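Vacuolar protein sorting-associated protein 53 (Saccharomyces cerevisiae, PDB 3NS4) serves in the GARP tethering complex, which links endosome-derived vesicles to the late Golgi for retrograde transport, and is represented here by its helical C-terminal domain. Local coordinates at residues Lys24-Leu28 and Leu88-Ser93; Val31-Thr36 and Phe85-Pro89; Leu78-Lys82 and Ile115-Leu119; Phe154-Leu158 and Leu194-Lys198. The protein carries 2 engineered substitutions. All coordinates share one frame; numbering follows the deposited sequence.

Interaction 1. Residues Lys24-Leu28 and Leu88-Ser93; sequences KWNFL and LPESVS. With BA (barium ion), chain C.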
loop_
_atom_site.group_PDB
_atom_site.type_symbol
_atom_site.label_atom_id
_atom_site.label_comp_id
_atom_site.label_asym_id
_atom_site.label_seq_id
_atom_site.Cartn_x
_atom_site.Cartn_y
_atom_site.Cartn_z
ATOM N N LYS A 24 -8.123 -18.064 -20.180
ATOM C CA LYS A 24 -6.767 -17.565 -20.259
ATOM C C LYS A 24 -6.658 -16.109 -19.865
ATOM O O LYS A 24 -5.690 -15.718 -19.235
ATOM C CB LYS A 24 -6.118 -17.853 -21.609
ATOM C CG LYS A 24 -6.790 -17.236 -22.793
ATOM C CD LYS A 24 -6.154 -17.692 -24.111
ATOM C CE LYS A 24 -6.705 -16.894 -25.278
ATOM N NZ LYS A 24 -5.989 -17.268 -26.501
ATOM N N TRP A 25 -7.651 -15.299 -20.192
ATOM C CA TRP A 25 -7.572 -13.909 -19.787
ATOM C C TRP A 25 -7.891 -13.796 -18.310
ATOM O O TRP A 25 -7.292 -12.999 -17.636
ATOM C CB TRP A 25 -8.455 -12.994 -20.638
ATOM C CG TRP A 25 -8.093 -13.006 -22.116
ATOM C CD1 TRP A 25 -8.767 -13.639 -23.128
ATOM C CD2 TRP A 25 -6.961 -12.383 -22.731
ATOM N NE1 TRP A 25 -8.132 -13.438 -24.332
ATOM C CE2 TRP A 25 -7.021 -12.672 -24.114
ATOM C CE3 TRP A 25 -5.915 -11.593 -22.252
ATOM C CZ2 TRP A 25 -6.075 -12.212 -25.007
ATOM C CZ3 TRP A 25 -4.967 -11.135 -23.150
ATOM C CH2 TRP A 25 -5.056 -11.448 -24.510
ATOM N N ASN A 26 -8.796 -14.599 -17.772
ATOM C CA ASN A 26 -9.062 -14.471 -16.351
ATOM C C ASN A 26 -7.859 -14.855 -15.551
ATOM O O ASN A 26 -7.574 -14.251 -14.515
ATOM C CB ASN A 26 -10.269 -15.274 -15.919
ATOM C CG ASN A 26 -11.579 -14.653 -16.395
ATOM O OD1 ASN A 26 -11.624 -13.516 -16.897
ATOM N ND2 ASN A 26 -12.654 -15.408 -16.249
ATOM N N PHE A 27 -7.148 -15.851 -16.058
ATOM C CA PHE A 27 -5.927 -16.323 -15.468
ATOM C C PHE A 27 -4.893 -15.195 -15.437
ATOM O O PHE A 27 -4.312 -14.910 -14.403
ATOM C CB PHE A 27 -5.428 -17.484 -16.297
ATOM C CG PHE A 27 -4.282 -18.225 -15.686
ATOM C CD1 PHE A 27 -4.506 -19.294 -14.849
ATOM C CD2 PHE A 27 -2.977 -17.870 -15.962
ATOM C CE1 PHE A 27 -3.449 -19.999 -14.291
ATOM C CE2 PHE A 27 -1.920 -18.578 -15.414
ATOM C CZ PHE A 27 -2.162 -19.645 -14.580
ATOM N N LEU A 28 -4.672 -14.507 -16.545
ATOM C CA LEU A 28 -3.724 -13.414 -16.478
ATOM C C LEU A 28 -4.163 -12.404 -15.451
ATOM O O LEU A 28 -3.335 -11.798 -14.808
ATOM C CB LEU A 28 -3.515 -12.743 -17.815
ATOM C CG LEU A 28 -3.029 -13.622 -18.944
ATOM C CD1 LEU A 28 -2.598 -12.723 -20.058
ATOM C CD2 LEU A 28 -1.876 -14.485 -18.504
ATOM N N LEU A 88 2.654 -10.177 -20.310
ATOM C CA LEU A 88 1.751 -11.323 -20.130
ATOM C C LEU A 88 0.846 -11.680 -21.328
ATOM O O LEU A 88 0.827 -12.844 -21.734
ATOM C CB LEU A 88 0.939 -11.223 -18.842
ATOM C CG LEU A 88 1.807 -11.239 -17.589
ATOM C CD1 LEU A 88 0.960 -11.025 -16.392
ATOM C CD2 LEU A 88 2.581 -12.517 -17.476
ATOM N N PRO A 89 0.111 -10.687 -21.897
ATOM C CA PRO A 89 -0.763 -10.942 -23.046
ATOM C C PRO A 89 -0.071 -11.754 -24.121
ATOM O O PRO A 89 -0.675 -12.663 -24.685
ATOM C CB PRO A 89 -1.050 -9.553 -23.571
ATOM C CG PRO A 89 -1.030 -8.724 -22.382
ATOM C CD PRO A 89 -0.007 -9.288 -21.451
ATOM N N GLU A 90 1.189 -11.451 -24.415
ATOM C CA GLU A 90 1.900 -12.248 -25.422
ATOM C C GLU A 90 1.954 -13.726 -25.038
ATOM O O GLU A 90 2.175 -14.534 -25.889
ATOM C CB GLU A 90 3.331 -11.726 -25.756
ATOM C CG GLU A 90 3.535 -10.342 -26.367
ATOM C CD GLU A 90 4.999 -9.808 -26.400
ATOM O OE1 GLU A 90 5.908 -10.467 -25.857
ATOM O OE2 GLU A 90 5.249 -8.711 -26.956
ATOM N N SER A 91 1.743 -14.107 -23.787
ATOM C CA SER A 91 1.839 -15.524 -23.467
ATOM C C SER A 91 0.616 -16.311 -23.905
ATOM O O SER A 91 0.698 -17.518 -24.052
ATOM C CB SER A 91 2.096 -15.738 -21.984
ATOM O OG SER A 91 0.964 -15.361 -21.241
ATOM N N VAL A 92 -0.506 -15.638 -24.130
ATOM C CA VAL A 92 -1.728 -16.333 -24.530
ATOM C C VAL A 92 -2.112 -16.082 -25.986
ATOM O O VAL A 92 -3.211 -16.439 -26.393
ATOM C CB VAL A 92 -2.966 -15.947 -23.658
ATOM C CG1 VAL A 92 -2.639 -15.933 -22.171
ATOM C CG2 VAL A 92 -3.522 -14.605 -24.061
ATOM N N SER A 93 -1.215 -15.500 -26.779
ATOM C CA SER A 93 -1.568 -15.139 -28.139
ATOM C C SER A 93 -0.674 -15.689 -29.164
ATOM O O SER A 93 0.523 -15.442 -29.143
ATOM C CB SER A 93 -1.523 -13.631 -28.323
ATOM O OG SER A 93 -2.328 -12.989 -27.362
HETATM BA BA BA C . 3.127 -15.727 -28.312
#

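Interaction 2. Residues Val31-Thr36 and Phe85-Pro89; sequences VIDIMT and FHTLP. Engineered in segment 31-36: Met35 (natural residue Ile).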
loop_
_atom_site.group_PDB
_atom_site.type_symbol
_atom_site.label_atom_id
_atom_site.label_comp_id
_atom_site.label_asym_id
_atom_site.label_seq_id
_atom_site.Cartn_x
_atom_site.Cartn_y
_atom_site.Cartn_z
ATOM N N VAL A 31 -2.825 -13.787 -12.226
ATOM C CA VAL A 31 -1.381 -13.623 -12.125
ATOM C C VAL A 31 -1.103 -12.173 -11.724
ATOM O O VAL A 31 -0.423 -11.892 -10.743
ATOM C CB VAL A 31 -0.714 -13.959 -13.418
ATOM C CG1 VAL A 31 0.722 -13.899 -13.246
ATOM C CG2 VAL A 31 -1.065 -15.334 -13.756
ATOM N N ILE A 32 -1.688 -11.244 -12.448
ATOM C CA ILE A 32 -1.514 -9.868 -12.071
ATOM C C ILE A 32 -1.771 -9.627 -10.587
ATOM O O ILE A 32 -0.868 -9.147 -9.909
ATOM C CB ILE A 32 -2.367 -8.940 -12.904
ATOM C CG1 ILE A 32 -1.812 -8.891 -14.327
ATOM C CG2 ILE A 32 -2.376 -7.547 -12.247
ATOM C CD1 ILE A 32 -2.758 -8.287 -15.286
ATOM N N ASP A 33 -2.966 -9.959 -10.080
ATOM C CA ASP A 33 -3.260 -9.729 -8.648
ATOM C C ASP A 33 -2.305 -10.449 -7.687
ATOM O O ASP A 33 -1.944 -9.898 -6.655
ATOM C CB ASP A 33 -4.703 -10.060 -8.263
ATOM C CG ASP A 33 -5.769 -9.095 -8.892
ATOM O OD1 ASP A 33 -6.939 -9.553 -9.057
ATOM O OD2 ASP A 33 -5.478 -7.911 -9.214
ATOM N N ILE A 34 -1.883 -11.662 -8.022
ATOM C CA ILE A 34 -0.942 -12.403 -7.189
ATOM C C ILE A 34 0.338 -11.591 -7.059
ATOM O O ILE A 34 0.767 -11.259 -5.936
ATOM C CB ILE A 34 -0.686 -13.780 -7.799
ATOM C CG1 ILE A 34 -1.885 -14.678 -7.532
ATOM C CG2 ILE A 34 0.518 -14.445 -7.208
ATOM C CD1 ILE A 34 -1.999 -15.809 -8.437
HETATM N N MSE A 35 0.927 -11.225 -8.202
HETATM C CA MSE A 35 2.143 -10.426 -8.181
HETATM C C MSE A 35 1.937 -9.114 -7.443
HETATM O O MSE A 35 2.816 -8.680 -6.714
HETATM C CB MSE A 35 2.679 -10.167 -9.580
HETATM C CG MSE A 35 3.063 -11.415 -10.314
HETATM SE SE MSE A 35 4.334 -12.564 -9.361
HETATM C CE MSE A 35 5.773 -11.252 -9.093
ATOM N N THR A 36 0.787 -8.479 -7.597
ATOM C CA THR A 36 0.601 -7.235 -6.880
ATOM C C THR A 36 0.589 -7.457 -5.339
ATOM O O THR A 36 1.188 -6.694 -4.541
ATOM C CB THR A 36 -0.704 -6.623 -7.269
ATOM O OG1 THR A 36 -0.680 -6.350 -8.664
ATOM C CG2 THR A 36 -0.898 -5.335 -6.539
ATOM N N PHE A 85 4.206 -7.269 -16.711
ATOM C CA PHE A 85 2.780 -7.172 -16.988
ATOM C C PHE A 85 2.465 -6.875 -18.436
ATOM O O PHE A 85 1.531 -7.469 -18.931
ATOM C CB PHE A 85 2.167 -6.090 -16.132
ATOM C CG PHE A 85 1.920 -6.502 -14.723
ATOM C CD1 PHE A 85 2.356 -7.727 -14.252
ATOM C CD2 PHE A 85 1.336 -5.612 -13.831
ATOM C CE1 PHE A 85 2.148 -8.090 -12.922
ATOM C CE2 PHE A 85 1.129 -5.975 -12.501
ATOM C CZ PHE A 85 1.542 -7.214 -12.044
ATOM N N HIS A 86 3.207 -5.961 -19.097
ATOM C CA HIS A 86 2.892 -5.636 -20.484
ATOM C C HIS A 86 3.130 -6.814 -21.413
ATOM O O HIS A 86 2.505 -6.930 -22.470
ATOM C CB HIS A 86 3.609 -4.382 -20.964
ATOM C CG HIS A 86 3.046 -3.122 -20.391
ATOM N ND1 HIS A 86 1.735 -3.027 -19.969
ATOM C CD2 HIS A 86 3.579 -1.884 -20.258
ATOM C CE1 HIS A 86 1.507 -1.800 -19.540
ATOM N NE2 HIS A 86 2.606 -1.085 -19.712
ATOM N N THR A 87 3.966 -7.712 -20.946
ATOM C CA THR A 87 4.360 -8.935 -21.591
ATOM C C THR A 87 3.389 -10.109 -21.416
ATOM O O THR A 87 3.289 -10.953 -22.299
ATOM C CB THR A 87 5.783 -9.220 -21.036
ATOM O OG1 THR A 87 6.725 -8.475 -21.810
ATOM C CG2 THR A 87 6.167 -10.624 -21.019
ATOM N N LEU A 88 2.654 -10.177 -20.310
ATOM C CA LEU A 88 1.751 -11.323 -20.130
ATOM C C LEU A 88 0.846 -11.680 -21.328
ATOM O O LEU A 88 0.827 -12.844 -21.734
ATOM C CB LEU A 88 0.939 -11.223 -18.842
ATOM C CG LEU A 88 1.807 -11.239 -17.589
ATOM C CD1 LEU A 88 0.960 -11.025 -16.392
ATOM C CD2 LEU A 88 2.581 -12.517 -17.476
ATOM N N PRO A 89 0.111 -10.687 -21.897
ATOM C CA PRO A 89 -0.763 -10.942 -23.046
ATOM C C PRO A 89 -0.071 -11.754 -24.121
ATOM O O PRO A 89 -0.675 -12.663 -24.685
ATOM C CB PRO A 89 -1.050 -9.553 -23.571
ATOM C CG PRO A 89 -1.030 -8.724 -22.382
ATOM C CD PRO A 89 -0.007 -9.288 -21.451
#

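Interaction 3. Residues Leu78-Lys82 and Ile115-Leu119; sequences LELLK and IDQLL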
loop_
_atom_site.group_PDB
_atom_site.type_symbol
_atom_site.label_atom_id
_atom_site.label_comp_id
_atom_site.label_asym_id
_atom_site.label_seq_id
_atom_site.Cartn_x
_atom_site.Cartn_y
_atom_site.Cartn_z
ATOM N N LEU A 78 9.418 -1.945 -9.306
ATOM C CA LEU A 78 8.126 -1.700 -9.881
ATOM C C LEU A 78 8.209 -1.555 -11.402
ATOM O O LEU A 78 7.305 -1.994 -12.124
ATOM C CB LEU A 78 7.495 -0.479 -9.246
ATOM C CG LEU A 78 6.076 -0.266 -9.760
ATOM C CD1 LEU A 78 5.240 -1.484 -9.447
ATOM C CD2 LEU A 78 5.471 0.975 -9.131
ATOM N N GLU A 79 9.307 -0.959 -11.876
ATOM C CA GLU A 79 9.509 -0.771 -13.303
ATOM C C GLU A 79 9.604 -2.138 -13.986
ATOM O O GLU A 79 8.888 -2.398 -14.951
ATOM C CB GLU A 79 10.726 0.123 -13.577
ATOM C CG GLU A 79 11.053 0.327 -15.066
ATOM C CD GLU A 79 9.866 0.880 -15.894
ATOM O OE1 GLU A 79 9.184 1.838 -15.434
ATOM O OE2 GLU A 79 9.627 0.354 -17.018
ATOM N N LEU A 80 10.450 -3.026 -13.470
ATOM C CA LEU A 80 10.557 -4.355 -14.062
ATOM C C LEU A 80 9.203 -5.073 -14.027
ATOM O O LEU A 80 8.846 -5.807 -14.961
ATOM C CB LEU A 80 11.594 -5.198 -13.353
ATOM C CG LEU A 80 13.013 -4.654 -13.277
ATOM C CD1 LEU A 80 13.820 -5.489 -12.323
ATOM C CD2 LEU A 80 13.689 -4.614 -14.636
ATOM N N LEU A 81 8.441 -4.837 -12.970
ATOM C CA LEU A 81 7.165 -5.469 -12.843
ATOM C C LEU A 81 6.205 -4.997 -13.926
ATOM O O LEU A 81 5.472 -5.787 -14.549
ATOM C CB LEU A 81 6.580 -5.152 -11.478
ATOM C CG LEU A 81 5.361 -6.022 -11.147
ATOM C CD1 LEU A 81 5.780 -7.486 -11.249
ATOM C CD2 LEU A 81 4.790 -5.685 -9.774
ATOM N N LYS A 82 6.205 -3.697 -14.143
ATOM C CA LYS A 82 5.375 -3.118 -15.150
ATOM C C LYS A 82 5.663 -3.823 -16.498
ATOM O O LYS A 82 4.741 -4.250 -17.204
ATOM C CB LYS A 82 5.658 -1.614 -15.207
ATOM C CG LYS A 82 4.822 -0.856 -16.216
ATOM C CD LYS A 82 5.359 0.535 -16.382
ATOM C CE LYS A 82 4.449 1.321 -17.286
ATOM N NZ LYS A 82 4.791 2.755 -17.238
ATOM N N ILE A 115 -0.296 -1.168 -11.156
ATOM C CA ILE A 115 0.955 -0.447 -11.158
ATOM C C ILE A 115 0.749 0.970 -10.569
ATOM O O ILE A 115 1.496 1.384 -9.667
ATOM C CB ILE A 115 1.492 -0.322 -12.563
ATOM C CG1 ILE A 115 1.824 -1.696 -13.117
ATOM C CG2 ILE A 115 2.737 0.530 -12.581
ATOM C CD1 ILE A 115 2.930 -2.374 -12.339
ATOM N N ASP A 116 -0.266 1.701 -11.048
ATOM C CA ASP A 116 -0.535 3.040 -10.514
ATOM C C ASP A 116 -0.599 3.006 -8.983
ATOM O O ASP A 116 0.068 3.816 -8.301
ATOM C CB ASP A 116 -1.807 3.691 -11.091
ATOM C CG ASP A 116 -1.632 4.238 -12.557
ATOM O OD1 ASP A 116 -0.563 4.036 -13.186
ATOM O OD2 ASP A 116 -2.587 4.876 -13.091
ATOM N N GLN A 117 -1.336 2.050 -8.435
ATOM C CA GLN A 117 -1.469 2.029 -6.988
ATOM C C GLN A 117 -0.136 1.818 -6.315
ATOM O O GLN A 117 0.250 2.570 -5.382
ATOM C CB GLN A 117 -2.403 0.951 -6.550
ATOM C CG GLN A 117 -3.719 1.005 -7.245
ATOM C CD GLN A 117 -4.704 0.016 -6.643
ATOM O OE1 GLN A 117 -5.656 -0.423 -7.311
ATOM N NE2 GLN A 117 -4.471 -0.358 -5.372
ATOM N N LEU A 118 0.575 0.804 -6.793
ATOM C CA LEU A 118 1.865 0.539 -6.247
ATOM C C LEU A 118 2.699 1.823 -6.252
ATOM O O LEU A 118 3.282 2.244 -5.231
ATOM C CB LEU A 118 2.508 -0.570 -7.058
ATOM C CG LEU A 118 1.867 -1.946 -6.769
ATOM C CD1 LEU A 118 2.549 -3.048 -7.543
ATOM C CD2 LEU A 118 1.910 -2.262 -5.257
ATOM N N LEU A 119 2.672 2.480 -7.407
ATOM C CA LEU A 119 3.445 3.686 -7.612
ATOM C C LEU A 119 3.090 4.679 -6.547
ATOM O O LEU A 119 3.950 5.203 -5.865
ATOM C CB LEU A 119 3.254 4.243 -9.021
ATOM C CG LEU A 119 4.218 5.407 -9.395
ATOM C CD1 LEU A 119 5.695 5.140 -9.127
ATOM C CD2 LEU A 119 4.061 5.879 -10.858
#

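Interaction 4. Residues Phe154-Leu158 and Leu194-Lys198; sequences FVLAL and LFIFK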
loop_
_atom_site.group_PDB
_atom_site.type_symbol
_atom_site.label_atom_id
_atom_site.label_comp_id
_atom_site.label_asym_id
_atom_site.label_seq_id
_atom_site.Cartn_x
_atom_site.Cartn_y
_atom_site.Cartn_z
ATOM N N PHE A 154 -0.823 3.293 9.687
ATOM C CA PHE A 154 -0.011 2.186 9.249
ATOM C C PHE A 154 0.995 2.768 8.276
ATOM O O PHE A 154 2.208 2.540 8.411
ATOM C CB PHE A 154 -0.879 1.109 8.641
ATOM C CG PHE A 154 -0.205 -0.211 8.555
ATOM C CD1 PHE A 154 0.952 -0.462 9.307
ATOM C CD2 PHE A 154 -0.778 -1.263 7.817
ATOM C CE1 PHE A 154 1.602 -1.723 9.252
ATOM C CE2 PHE A 154 -0.133 -2.533 7.771
ATOM C CZ PHE A 154 1.059 -2.761 8.483
ATOM N N VAL A 155 0.512 3.598 7.354
ATOM C CA VAL A 155 1.425 4.243 6.434
ATOM C C VAL A 155 2.555 4.935 7.193
ATOM O O VAL A 155 3.725 4.635 6.961
ATOM C CB VAL A 155 0.708 5.226 5.568
ATOM C CG1 VAL A 155 1.685 6.006 4.738
ATOM C CG2 VAL A 155 -0.246 4.479 4.678
ATOM N N LEU A 156 2.212 5.825 8.121
ATOM C CA LEU A 156 3.238 6.553 8.875
ATOM C C LEU A 156 4.244 5.630 9.597
ATOM O O LEU A 156 5.464 5.868 9.608
ATOM C CB LEU A 156 2.576 7.508 9.879
ATOM C CG LEU A 156 3.517 8.481 10.599
ATOM C CD1 LEU A 156 4.242 9.383 9.585
ATOM C CD2 LEU A 156 2.726 9.304 11.597
ATOM N N ALA A 157 3.723 4.576 10.212
ATOM C CA ALA A 157 4.585 3.637 10.868
ATOM C C ALA A 157 5.487 3.017 9.804
ATOM O O ALA A 157 6.687 2.917 9.993
ATOM C CB ALA A 157 3.767 2.588 11.578
ATOM N N LEU A 158 4.917 2.647 8.661
ATOM C CA LEU A 158 5.717 2.022 7.610
ATOM C C LEU A 158 6.804 2.967 7.158
ATOM O O LEU A 158 7.904 2.515 6.857
ATOM C CB LEU A 158 4.870 1.528 6.430
ATOM C CG LEU A 158 3.986 0.381 6.877
ATOM C CD1 LEU A 158 2.916 0.096 5.898
ATOM C CD2 LEU A 158 4.842 -0.823 7.123
ATOM N N LEU A 194 -9.362 1.126 1.978
ATOM C CA LEU A 194 -8.166 0.659 2.670
ATOM C C LEU A 194 -6.880 0.964 1.921
ATOM O O LEU A 194 -5.815 0.458 2.292
ATOM C CB LEU A 194 -8.228 -0.849 2.850
ATOM C CG LEU A 194 -9.388 -1.502 3.592
ATOM C CD1 LEU A 194 -9.253 -2.999 3.450
ATOM C CD2 LEU A 194 -9.424 -1.135 5.053
ATOM N N PHE A 195 -6.976 1.731 0.836
ATOM C CA PHE A 195 -5.791 2.086 0.082
ATOM C C PHE A 195 -5.068 0.811 -0.344
ATOM O O PHE A 195 -5.706 -0.188 -0.624
ATOM C CB PHE A 195 -4.915 2.946 0.982
ATOM C CG PHE A 195 -3.697 3.505 0.316
ATOM C CD1 PHE A 195 -3.773 4.102 -0.944
ATOM C CD2 PHE A 195 -2.487 3.524 0.985
ATOM C CE1 PHE A 195 -2.631 4.667 -1.561
ATOM C CE2 PHE A 195 -1.343 4.087 0.394
ATOM C CZ PHE A 195 -1.415 4.657 -0.884
ATOM N N ILE A 196 -3.742 0.834 -0.327
ATOM C CA ILE A 196 -2.921 -0.299 -0.723
ATOM C C ILE A 196 -3.177 -1.570 0.122
ATOM O O ILE A 196 -2.820 -2.673 -0.277
ATOM C CB ILE A 196 -1.431 0.104 -0.620
ATOM C CG1 ILE A 196 -0.564 -0.776 -1.500
ATOM C CG2 ILE A 196 -0.937 0.064 0.836
ATOM C CD1 ILE A 196 -0.817 -0.656 -2.977
ATOM N N PHE A 197 -3.793 -1.416 1.288
ATOM C CA PHE A 197 -4.008 -2.549 2.164
ATOM C C PHE A 197 -5.169 -3.380 1.691
ATOM O O PHE A 197 -5.536 -4.375 2.305
ATOM C CB PHE A 197 -4.160 -2.064 3.585
ATOM C CG PHE A 197 -3.038 -1.170 4.009
ATOM C CD1 PHE A 197 -1.746 -1.677 4.183
ATOM C CD2 PHE A 197 -3.249 0.189 4.221
ATOM C CE1 PHE A 197 -0.687 -0.843 4.565
ATOM C CE2 PHE A 197 -2.186 1.043 4.633
ATOM C CZ PHE A 197 -0.907 0.513 4.788
ATOM N N LYS A 198 -5.748 -2.941 0.580
ATOM C CA LYS A 198 -6.792 -3.678 -0.100
ATOM C C LYS A 198 -6.182 -5.079 -0.354
ATOM O O LYS A 198 -6.870 -6.108 -0.396
ATOM C CB LYS A 198 -7.139 -2.979 -1.451
ATOM C CG LYS A 198 -7.849 -3.916 -2.339
ATOM C CD LYS A 198 -8.419 -3.400 -3.625
ATOM C CE LYS A 198 -9.182 -4.621 -4.249
ATOM N NZ LYS A 198 -10.452 -4.266 -4.964
#

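Interaction 1. Residues Lys24-Leu28 and Leu88-Ser93
Val92 meets Lys24, Trp25 and Leu28 where the turn following helix 64-87 packs on helix 20-47, near one end of the elongated helical bundle. The two methyls of Val92 serve different partners. CG2 lies over one face of the indole, 3.7 Å from the centroid of the six-membered ring of Trp25 and 18° off the ring normal, a CH-pi contact. CG1, anti to the carbonyl carbon (chi1 -45°), is thereby turned to Leu28 and meets its CD1 tip to tip at 3.8 Å. The same leucine methyl also packs against Leu88 CB at 4.0 Å.

Lys24 passes with its extended methylene chain beside Val92, CD lying 3.7 Å from Val92 CB, and its ammonium group then donates a hydrogen bond from NZ to Val92 O (2.9 Å, C=O...N angle 163°). Asp21 forms a salt bridge with the same NZ. A methionine here would probably leave Val92 O without this donor and Asp21 without its countercharge.

Behind this first shell the turn braces itself. Leu88 O accepts from both the backbone N and the hydroxyl of Ser91, while Pro89 O is reached from opposite faces of its plane by Val92 N and Ser93 OG. The carbonyls of this turn also bind a barium ion, through Glu90 O at 2.9 Å and Ser93 O at 2.8 Å.

Interaction 2. Residues Val31-Thr36 and Phe85-Pro89
Ile32 O is gripped twice from within its own helix, by Thr36 N at 2.9 Å and by Thr36 OG1 at 3.1 Å, and Phe85 CZ approaches the same oxygen across the contact at 3.8 Å. The hydroxyl stands above the carbonyl plane, 47° out of it, and Asn114 is its second partner.

Phe85 contributes the largest share of the buried surface. Ile32 CG1, placed beside the backbone N (chi1 -71°), sits over the ring centre, 4.2 Å from the centroid and only 6° off the normal, a CH-pi contact, while its CG2 branch touches Phe85 CE2 at 3.8 Å. Met35, an engineered selenomethionine, meets the ring at its edge: CB lies in the ring plane 4.0 Å from Phe85 CE1, and the rest of the bent chain leads off. Leu88 CD1 packs against Ile32 CG1 at 4.1 Å and, more loosely, Val31 CG1 at 4.3 Å.

A serine in place of Phe85 would probably open a gap beneath Ile32 and leave Met35 CB without the ring edge it meets.

The contact thus joins helix 20-47 to the C-terminal end of helix 64-87, with helix 102-125 completing the group: its Asn114 touches Ile32 and its Ala111 touches Phe85.

Interaction 3. Residues Leu78-Lys82 and Ile115-Leu119
Two consecutive long helices of the bundle, 64-87 and 102-125, run antiparallel as a helical hairpin, and Leu78 on the first reaches across to Ile115, Leu118 and Leu119 on the second. The short segments are almost exactly antiparallel (178°), their axes 10.8 Å apart at closest approach.

Leu78 divides its two methyls between neighbours. CD1 touches Leu118 CD1 at 3.6 Å and Ile115 CD1 at 3.8 Å; CD2 lies against the backbone of the other helix, 3.6 Å from Leu119 N, and beside Leu119 CB. CG anti to the backbone N (chi1 -175°) carries the branch point of this leucine toward helix 102-125.

Ile115 answers from the opposite helix. Its CD1 packs on Lys82 CA at 3.8 Å, so the lysine contributes its backbone and the root of its side chain, whereas the extended remainder leads away. Leu118 CD1 also meets Leu81 CD2 at 4.1 Å, the two side chains crossing at about a right angle.

No hydrogen bond spans the contact; its cohesion is aliphatic. Phe39 of helix 20-47 touches both Leu81 and Leu118, so a third helix packs against the hairpin here. Such leucine- and isoleucine-lined packing of antiparallel neighbours is characteristic of helical bundles, in keeping with the proposed likeness of GARP to other tethering complexes built from helical rods.

Interaction 4. Residues Phe154-Leu158 and Leu194-Lys198
Phe154 and Phe197 form the aromatic part of this contact between helix 149-159 and the loop that precedes helix 201-212. Their planes are 23° from parallel and their centroids 4.9 Å apart, but the rings are slid so far that they barely overlap. It is the CD2 side of Phe154 that lies over a face of Phe197, near its CE1 and CZ atoms. With CG anti to the backbone N (chi1 -162°), the Phe154 ring is directed at the loop. On the other face of Phe197, Ile196 CG2 sits 3.7 Å above the plane over the ring centre, so this phenyl is held flat between a ring and a methyl.

Aliphatic groups line the edge of the Phe197 ring. Leu158 CD1 lies in the plane of that ring, 4.0 Å from Phe197 CE1, and packs beside it while covering the centre of the Phe154 face. Val155 CG2 approaches another part of the Phe197 edge, at CE2 (3.9 Å), and more loosely touches Phe195 CD2 at 4.4 Å.

No hydrogen bond crosses between the two segments; backbone bonds tighten the loop, Phe197 N to Leu194 O (2.9 Å) and Lys198 N to Phe195 O (3.0 Å).

The arrangement is a buried aromatic cluster in the bundle core, where a 3-10 turn inserts a phenylalanine against a helix. Around it Ile44 of helix 20-47 touches both Phe154 and Phe197, Leu124 of helix 102-125 packs on Val155 and Phe195, and Phe207 of helix 201-212 stacks with Phe154.

Interactions 1 and 2 follow one another along helix 20-47 and share Leu88, yet differ in character: the first, its centre about 26 Å from the centre of the chain, combines packing with a lysine-carbonyl bond and a metal-binding turn, whereas the second is apolar across its interface. Both are only partly buried. Interaction 3 lies deeper and is wholly aliphatic; it continues the packing of interaction 2 through Phe85 CD2 of the shared helix 64-87 and Ile115 CD1 of helix 102-125, 3.9 Å apart. Interaction 4, nearest the centre, is dominated by aromatic rings and joins later elements of the chain, meeting interaction 3 where Ile196 CD1 packs on Leu118 CD2.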